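Long-range contacts in ribosome maturation protein SDO1 homolog (Methanothermobacter thermautotrophicus, PDB 2WBM), which probably binds the ribosome and takes part in its maturation, as an archaeal homologue of the Shwachman-Bodian-Diamond syndrome protein: residues A[126-131]-A[180-185]; A[46-51]-A[158-163]; A[39-44]-A[67-72]. All coordinates share one frame; numbering follows the deposited sequence.

Contact 1: A[126-131]-A[180-185]; sequences NKIARE and IKFEKV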
# COMPACT_ATOMS: atom_id res chain seq x y z
N ASN A 126 -0.01 6.30 7.50
CA ASN A 126 0.24 7.34 6.51
C ASN A 126 -0.82 7.42 5.43
O ASN A 126 -1.23 8.51 5.04
CB ASN A 126 1.64 7.22 5.93
CG ASN A 126 2.71 7.67 6.91
OD1 ASN A 126 2.45 8.46 7.82
ND2 ASN A 126 3.92 7.17 6.73
N LYS A 127 -1.27 6.27 4.95
CA LYS A 127 -2.26 6.22 3.88
C LYS A 127 -3.59 6.77 4.38
O LYS A 127 -4.24 7.55 3.69
CB LYS A 127 -2.43 4.79 3.34
CG LYS A 127 -3.52 4.65 2.26
CD LYS A 127 -3.17 5.41 1.00
CE LYS A 127 -4.05 4.99 -0.17
NZ LYS A 127 -3.83 5.90 -1.33
N ILE A 128 -3.99 6.39 5.60
CA ILE A 128 -5.19 6.97 6.20
C ILE A 128 -5.05 8.49 6.39
O ILE A 128 -5.97 9.24 6.03
CB ILE A 128 -5.60 6.27 7.53
CG1 ILE A 128 -5.95 4.80 7.26
CG2 ILE A 128 -6.77 7.02 8.20
CD1 ILE A 128 -6.26 3.96 8.52
N ALA A 129 -3.91 8.94 6.92
CA ALA A 129 -3.68 10.37 7.15
C ALA A 129 -3.71 11.16 5.85
O ALA A 129 -4.15 12.30 5.83
CB ALA A 129 -2.37 10.60 7.86
N ARG A 130 -3.22 10.54 4.77
CA ARG A 130 -3.19 11.15 3.44
C ARG A 130 -4.60 11.29 2.85
O ARG A 130 -4.93 12.34 2.27
CB ARG A 130 -2.30 10.28 2.55
CG ARG A 130 -2.28 10.56 1.07
CD ARG A 130 -1.41 9.46 0.42
NE ARG A 130 -0.12 9.32 1.11
CZ ARG A 130 0.46 8.17 1.46
NH1 ARG A 130 -0.12 7.00 1.21
NH2 ARG A 130 1.64 8.19 2.08
N GLU A 131 -5.43 10.26 3.00
CA GLU A 131 -6.71 10.24 2.29
C GLU A 131 -7.87 10.83 3.08
O GLU A 131 -8.88 11.22 2.51
CB GLU A 131 -7.07 8.82 1.83
CG GLU A 131 -6.02 8.13 0.95
CD GLU A 131 -5.88 8.73 -0.45
OE1 GLU A 131 -6.80 9.44 -0.93
OE2 GLU A 131 -4.84 8.48 -1.08
N ILE A 180 -14.23 10.56 10.84
CA ILE A 180 -13.29 10.31 9.75
C ILE A 180 -13.95 9.74 8.50
O ILE A 180 -14.87 8.91 8.58
CB ILE A 180 -12.12 9.40 10.21
CG1 ILE A 180 -10.99 9.37 9.18
CG2 ILE A 180 -12.63 7.99 10.60
CD1 ILE A 180 -9.66 8.87 9.72
N LYS A 181 -13.46 10.19 7.34
CA LYS A 181 -13.96 9.78 6.05
C LYS A 181 -12.84 10.01 5.05
O LYS A 181 -12.09 10.98 5.19
CB LYS A 181 -15.16 10.66 5.69
CG LYS A 181 -16.00 10.21 4.52
CD LYS A 181 -17.10 11.23 4.23
CE LYS A 181 -17.99 10.81 3.07
NZ LYS A 181 -17.28 10.85 1.76
N PHE A 182 -12.72 9.13 4.07
CA PHE A 182 -11.84 9.37 2.92
C PHE A 182 -12.56 10.32 1.97
O PHE A 182 -13.71 10.08 1.60
CB PHE A 182 -11.52 8.06 2.21
CG PHE A 182 -10.39 7.28 2.83
CD1 PHE A 182 -9.94 7.56 4.12
CD2 PHE A 182 -9.81 6.23 2.14
CE1 PHE A 182 -8.90 6.82 4.70
CE2 PHE A 182 -8.77 5.48 2.71
CZ PHE A 182 -8.32 5.78 3.99
N GLU A 183 -11.89 11.40 1.61
CA GLU A 183 -12.48 12.38 0.69
C GLU A 183 -11.41 13.16 -0.02
O GLU A 183 -10.46 13.64 0.61
CB GLU A 183 -13.41 13.33 1.45
CG GLU A 183 -14.35 14.13 0.55
CD GLU A 183 -15.57 14.64 1.30
OE1 GLU A 183 -16.24 13.84 2.00
OE2 GLU A 183 -15.88 15.84 1.16
N LYS A 184 -11.57 13.30 -1.33
CA LYS A 184 -10.72 14.17 -2.10
C LYS A 184 -11.28 15.58 -1.94
O LYS A 184 -12.48 15.74 -1.72
CB LYS A 184 -10.72 13.81 -3.60
CG LYS A 184 -10.41 12.36 -3.92
CD LYS A 184 -8.96 11.98 -3.68
CE LYS A 184 -8.76 10.48 -3.99
NZ LYS A 184 -7.43 9.95 -3.56
N VAL A 185 -10.41 16.58 -2.00
CA VAL A 185 -10.84 17.97 -1.96
C VAL A 185 -10.25 18.70 -3.15
O VAL A 185 -9.24 18.26 -3.72
CB VAL A 185 -10.46 18.70 -0.65
CG1 VAL A 185 -11.02 17.95 0.57
CG2 VAL A 185 -8.95 18.87 -0.55
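E131 meets F182, E183 and K184 of the strand with its CB, its backbone oxygen and its carboxylate in turn. CB lies over the centre of the F182 ring, 3.6 Å from the F182 centroid, a CH-pi contact. CG is anti to the carbonyl carbon (chi1 -56°), and a bend at chi2 (-69°) turns the carboxylate toward K184. K184 NZ forms a salt bridge with E131 OE1 at 2.8 Å, on the syn side and 18° out of the carboxylate plane. K127 NZ forms a second with E131 OE2, also at 2.8 Å, from above that plane. This completes a three-residue network. K127 comes from one turn earlier in the same helix.

The backbone adds another bond: E183 N donates to E131 O at 3.1 Å. The CA of F182 makes a CA-H...O contact with the same oxygen. I128 CG2 packs on I180 CD1 at 3.8 Å, and the two side chains cross at about a right angle. V167 and L171 of helix 163-174 also touch F182.

The contact joins the end of helix 110-131 to the start of strand 181-191 within domain II. One buried glutamate serves two lysines, one from each segment. Their charges probably favour its ionised form, and its negative charge probably offsets the repulsion between two ammonium groups 5.9 Å apart (K127 NZ to K184 NZ).

Contact 2: A[46-51]-A[158-163]; sequences DLAAEF and DPFKTV
D158 OD2 is gripped by two backbone N-H groups of its own loop, which probably helps to hold the loop in the shape that brings F160 to A49 on helix 45-52. F160 N donates to D158 OD2 at 2.8 Å, from above the carboxylate plane, closing an Asx turn. K161 N donates to D158 OD2 at 2.9 Å and 170°, on the anti side, which makes the wider Asx motif.

The F160 ring points at the helix, with CG anti to the backbone N (chi1 -179°). A49 CB sits over one face, offset toward the rim, 4.0 Å from the F160 centroid. F160 CZ comes to 3.5 Å from A49 N. A48 CB is 4.1 Å from F160 CZ.

Next along the loop, T162 turns its methyl CG2 to A49 CB at 3.7 Å. E50 OE2 lies at the same distance from T162 CG2, a plain van der Waals contact. T162 OG1 is used instead as the N-cap of helix 163-174, bonded to E165 N.

This is an interdomain contact: a helix of the N-terminal SBDS domain packs on a domain II loop. Helix 45-52 also packs on helices 60-63 and 93-103, whose V63 and L101 touch A48. The loop itself rests on helix 110-131 through P159.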
# COMPACT_ATOMS: atom_id res chain seq x y z
N ASP A 46 5.43 -9.58 -0.64
CA ASP A 46 4.59 -8.52 -1.22
C ASP A 46 3.90 -9.06 -2.47
O ASP A 46 2.69 -8.90 -2.64
CB ASP A 46 5.43 -7.30 -1.57
CG ASP A 46 5.96 -6.58 -0.35
OD1 ASP A 46 5.23 -6.47 0.66
OD2 ASP A 46 7.11 -6.10 -0.40
N LEU A 47 4.67 -9.72 -3.33
CA LEU A 47 4.11 -10.24 -4.57
C LEU A 47 3.18 -11.42 -4.32
O LEU A 47 2.16 -11.54 -5.01
CB LEU A 47 5.21 -10.58 -5.57
CG LEU A 47 6.00 -9.38 -6.10
CD1 LEU A 47 7.12 -9.87 -7.04
CD2 LEU A 47 5.11 -8.34 -6.80
N ALA A 48 3.50 -12.25 -3.32
CA ALA A 48 2.62 -13.35 -2.91
C ALA A 48 1.27 -12.79 -2.44
O ALA A 48 0.21 -13.33 -2.79
CB ALA A 48 3.28 -14.21 -1.81
N ALA A 49 1.29 -11.71 -1.65
CA ALA A 49 0.05 -11.10 -1.19
C ALA A 49 -0.78 -10.57 -2.36
O ALA A 49 -2.01 -10.72 -2.38
CB ALA A 49 0.33 -9.98 -0.17
N GLU A 50 -0.11 -9.96 -3.33
CA GLU A 50 -0.78 -9.43 -4.53
C GLU A 50 -1.38 -10.55 -5.37
O GLU A 50 -2.50 -10.40 -5.88
CB GLU A 50 0.19 -8.60 -5.40
CG GLU A 50 0.52 -7.21 -4.88
CD GLU A 50 -0.70 -6.30 -4.73
OE1 GLU A 50 -1.66 -6.41 -5.52
OE2 GLU A 50 -0.67 -5.45 -3.81
N PHE A 51 -0.63 -11.64 -5.51
CA PHE A 51 -1.05 -12.81 -6.29
C PHE A 51 -2.35 -13.40 -5.74
O PHE A 51 -3.20 -13.84 -6.52
CB PHE A 51 0.04 -13.88 -6.29
CG PHE A 51 -0.22 -15.02 -7.24
CD1 PHE A 51 0.17 -14.93 -8.57
CD2 PHE A 51 -0.85 -16.18 -6.80
CE1 PHE A 51 -0.07 -15.99 -9.46
CE2 PHE A 51 -1.08 -17.25 -7.67
CZ PHE A 51 -0.69 -17.15 -9.01
N ASP A 158 -2.01 -6.75 10.52
CA ASP A 158 -1.54 -8.05 10.01
C ASP A 158 -0.19 -7.88 9.34
O ASP A 158 0.04 -6.90 8.62
CB ASP A 158 -2.54 -8.59 8.98
CG ASP A 158 -2.28 -10.04 8.66
OD1 ASP A 158 -2.69 -10.89 9.48
OD2 ASP A 158 -1.65 -10.34 7.61
N PRO A 159 0.73 -8.86 9.53
CA PRO A 159 2.02 -8.78 8.85
C PRO A 159 1.95 -8.95 7.32
O PRO A 159 2.80 -8.43 6.60
CB PRO A 159 2.80 -9.97 9.45
CG PRO A 159 1.70 -10.94 9.89
CD PRO A 159 0.65 -10.02 10.44
N PHE A 160 0.93 -9.66 6.82
CA PHE A 160 0.95 -10.14 5.44
C PHE A 160 -0.04 -9.46 4.49
O PHE A 160 0.30 -9.15 3.35
CB PHE A 160 0.77 -11.67 5.39
CG PHE A 160 0.82 -12.25 4.00
CD1 PHE A 160 2.03 -12.39 3.32
CD2 PHE A 160 -0.36 -12.66 3.36
CE1 PHE A 160 2.08 -12.92 2.03
CE2 PHE A 160 -0.32 -13.20 2.07
CZ PHE A 160 0.91 -13.33 1.40
N LYS A 161 -1.27 -9.27 4.96
CA LYS A 161 -2.32 -8.64 4.15
C LYS A 161 -1.82 -7.32 3.58
O LYS A 161 -1.11 -6.58 4.26
CB LYS A 161 -3.56 -8.38 5.00
CG LYS A 161 -4.29 -9.64 5.43
CD LYS A 161 -5.55 -9.30 6.18
CE LYS A 161 -6.18 -10.53 6.81
NZ LYS A 161 -7.31 -10.13 7.68
N THR A 162 -2.17 -7.03 2.34
CA THR A 162 -1.69 -5.79 1.71
C THR A 162 -2.13 -4.54 2.49
O THR A 162 -3.18 -4.52 3.14
CB THR A 162 -2.16 -5.67 0.26
OG1 THR A 162 -3.59 -5.58 0.23
CG2 THR A 162 -1.69 -6.88 -0.57
N VAL A 163 -1.30 -3.51 2.43
CA VAL A 163 -1.65 -2.21 3.02
C VAL A 163 -3.02 -1.73 2.51
O VAL A 163 -3.85 -1.29 3.31
CB VAL A 163 -0.55 -1.16 2.78
CG1 VAL A 163 -1.03 0.23 3.17
CG2 VAL A 163 0.69 -1.52 3.56

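Contact 3: A[39-44]-A[67-72]; sequences FEVLVD and QEVFRD
E40 and F70 form a single antiparallel hydrogen-bonded bridge, after which segment 67-72 turns a corner at R71. The bridge adds this segment to strand 37-43, an outermost strand of the antiparallel sheet with 28-34 and 105-107 in the N-terminal domain. E40 N donates to F70 O at 2.8 Å. F70 N returns a bond to E40 O at 2.7 Å. The CA of F39 adds a CA-H...O contact to F70 O. Further on, the two segments diverge, and a water bridges them: it accepts from L42 N and donates to E68 O.

The side chains meet in small pairs. F39 offers the edge of its ring, where V69 CG1 lies 4.1 Å from F39 CD1. V41 CG1 approaches V69 CG2 and also touches E68 O. V69 can serve both neighbours because its two methyls diverge, CG1 anti to the backbone N (chi1 179°) and CG2 anti to the carbonyl carbon. L42 CD1 reaches F70 CE2 at 4.0 Å, the two side chains crossing at about a right angle. E40 O lies at the edge of the F70 ring, in its plane. Helices 81-88 and 93-103 pack on F39 and V69.

E40 runs straight out beyond CG to the corner, where E40 OE1 comes 3.5 Å from D72 CA. Its carboxylate lies near that of D72, E40 OE1 to D72 OD1 being 4.2 Å. One water donates to E40 OE2 and D72 OD2. A second donates to E40 OE1 and, weakly, to D72 OD1. R31 forms a salt bridge with E40 OE2, while A73 N and K75 N bond to E40 and D72 respectively. These donors and the water bridges probably offset the repulsion between the two acids, so both can remain ionised.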
# COMPACT_ATOMS: atom_id res chain seq x y z
N PHE A 39 3.99 -29.18 1.50
CA PHE A 39 4.60 -28.71 0.27
C PHE A 39 4.76 -27.21 0.46
O PHE A 39 3.80 -26.51 0.86
CB PHE A 39 3.68 -28.99 -0.93
CG PHE A 39 3.46 -30.45 -1.21
CD1 PHE A 39 4.26 -31.12 -2.15
CD2 PHE A 39 2.44 -31.15 -0.56
CE1 PHE A 39 4.05 -32.47 -2.43
CE2 PHE A 39 2.22 -32.51 -0.81
CZ PHE A 39 3.02 -33.18 -1.77
N GLU A 40 5.96 -26.72 0.21
CA GLU A 40 6.32 -25.34 0.54
C GLU A 40 7.09 -24.72 -0.60
O GLU A 40 7.88 -25.40 -1.28
CB GLU A 40 7.19 -25.29 1.79
CG GLU A 40 6.44 -25.79 3.05
CD GLU A 40 7.24 -25.77 4.32
OE1 GLU A 40 8.45 -25.40 4.31
OE2 GLU A 40 6.65 -26.14 5.36
N VAL A 41 6.87 -23.42 -0.78
CA VAL A 41 7.66 -22.63 -1.73
C VAL A 41 8.17 -21.36 -1.07
O VAL A 41 7.57 -20.88 -0.11
CB VAL A 41 6.84 -22.29 -3.02
CG1 VAL A 41 6.68 -23.55 -3.88
CG2 VAL A 41 5.46 -21.64 -2.68
N LEU A 42 9.28 -20.84 -1.58
CA LEU A 42 9.89 -19.62 -1.06
C LEU A 42 9.46 -18.49 -1.97
O LEU A 42 9.68 -18.56 -3.19
CB LEU A 42 11.41 -19.74 -1.06
CG LEU A 42 11.94 -20.68 0.03
CD1 LEU A 42 13.43 -21.01 -0.21
CD2 LEU A 42 11.75 -19.99 1.38
N VAL A 43 8.83 -17.48 -1.38
CA VAL A 43 8.17 -16.43 -2.16
C VAL A 43 8.41 -15.01 -1.65
O VAL A 43 8.66 -14.78 -0.46
CB VAL A 43 6.61 -16.67 -2.28
CG1 VAL A 43 6.28 -17.98 -3.01
CG2 VAL A 43 5.92 -16.62 -0.90
N ASP A 44 8.34 -14.05 -2.57
CA ASP A 44 8.34 -12.64 -2.24
C ASP A 44 7.02 -12.36 -1.51
O ASP A 44 5.95 -12.64 -2.05
CB ASP A 44 8.40 -11.82 -3.54
CG ASP A 44 8.47 -10.34 -3.30
OD1 ASP A 44 7.55 -9.78 -2.68
OD2 ASP A 44 9.44 -9.70 -3.78
N GLN A 67 12.38 -21.68 -8.43
CA GLN A 67 11.29 -22.51 -8.96
C GLN A 67 11.43 -23.95 -8.48
O GLN A 67 11.71 -24.84 -9.27
CB GLN A 67 11.25 -22.44 -10.49
CG GLN A 67 11.05 -21.03 -11.02
CD GLN A 67 10.91 -20.99 -12.54
OE1 GLN A 67 11.00 -22.02 -13.21
NE2 GLN A 67 10.74 -19.79 -13.09
N GLU A 68 11.27 -24.15 -7.17
CA GLU A 68 11.43 -25.48 -6.57
C GLU A 68 10.34 -25.65 -5.54
O GLU A 68 9.97 -24.68 -4.86
CB GLU A 68 12.78 -25.63 -5.87
CG GLU A 68 13.96 -25.47 -6.77
CD GLU A 68 15.27 -25.63 -6.01
OE1 GLU A 68 15.53 -24.78 -5.14
OE2 GLU A 68 16.02 -26.58 -6.30
N VAL A 69 9.81 -26.86 -5.44
CA VAL A 69 8.79 -27.17 -4.44
C VAL A 69 9.48 -28.00 -3.35
O VAL A 69 10.10 -29.04 -3.62
CB VAL A 69 7.57 -27.90 -5.03
CG1 VAL A 69 6.56 -28.22 -3.92
CG2 VAL A 69 6.91 -27.05 -6.15
N PHE A 70 9.38 -27.51 -2.12
CA PHE A 70 10.03 -28.17 -0.99
C PHE A 70 9.04 -28.99 -0.18
O PHE A 70 7.85 -28.71 -0.13
CB PHE A 70 10.65 -27.11 -0.06
CG PHE A 70 11.76 -26.31 -0.71
CD1 PHE A 70 13.07 -26.73 -0.58
CD2 PHE A 70 11.47 -25.15 -1.46
CE1 PHE A 70 14.13 -25.99 -1.18
CE2 PHE A 70 12.51 -24.42 -2.09
CZ PHE A 70 13.84 -24.84 -1.93
N ARG A 71 9.57 -30.00 0.50
CA ARG A 71 8.85 -30.63 1.61
C ARG A 71 9.00 -29.73 2.82
O ARG A 71 8.06 -29.53 3.59
CB ARG A 71 9.42 -32.00 1.90
CG ARG A 71 9.26 -32.95 0.71
CD ARG A 71 9.89 -34.28 1.02
NE ARG A 71 8.95 -35.17 1.72
CZ ARG A 71 9.31 -36.25 2.41
NH1 ARG A 71 10.59 -36.56 2.56
NH2 ARG A 71 8.38 -37.00 2.98
N ASP A 72 10.22 -29.20 3.01
CA ASP A 72 10.47 -28.24 4.08
C ASP A 72 11.46 -27.21 3.55
O ASP A 72 12.63 -27.50 3.35
CB ASP A 72 10.99 -28.91 5.36
CG ASP A 72 11.13 -27.91 6.51
OD1 ASP A 72 11.81 -26.88 6.34
OD2 ASP A 72 10.56 -28.16 7.59
O HOH W 1 7.71 -28.21 7.00
O HOH W 2 9.52 -24.70 6.62
O HOH W 3 10.39 -22.13 -3.83

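The three contacts spread along an elongated chain. Contact 3 lies within the N-terminal domain, contact 1 within domain II, and contact 2 joins the two. Contacts 2 and 3 have centres about 17 Å apart and touch directly, A48 CB to V43 CG2 at 3.7 Å. Strand 37-43 leads straight into helix 45-52, so their first segments are neighbours in sequence, while their second segments are far apart and the two contacts cross along the chain. Contacts 1 and 2 also cross, about 21 Å apart between centres. Contact 3 closes before contact 1 opens, about 39 Å away between centres. Helix 110-131 supports the loop of contact 2 and ends in contact 1. It therefore links the N-terminal region to strand 181-191.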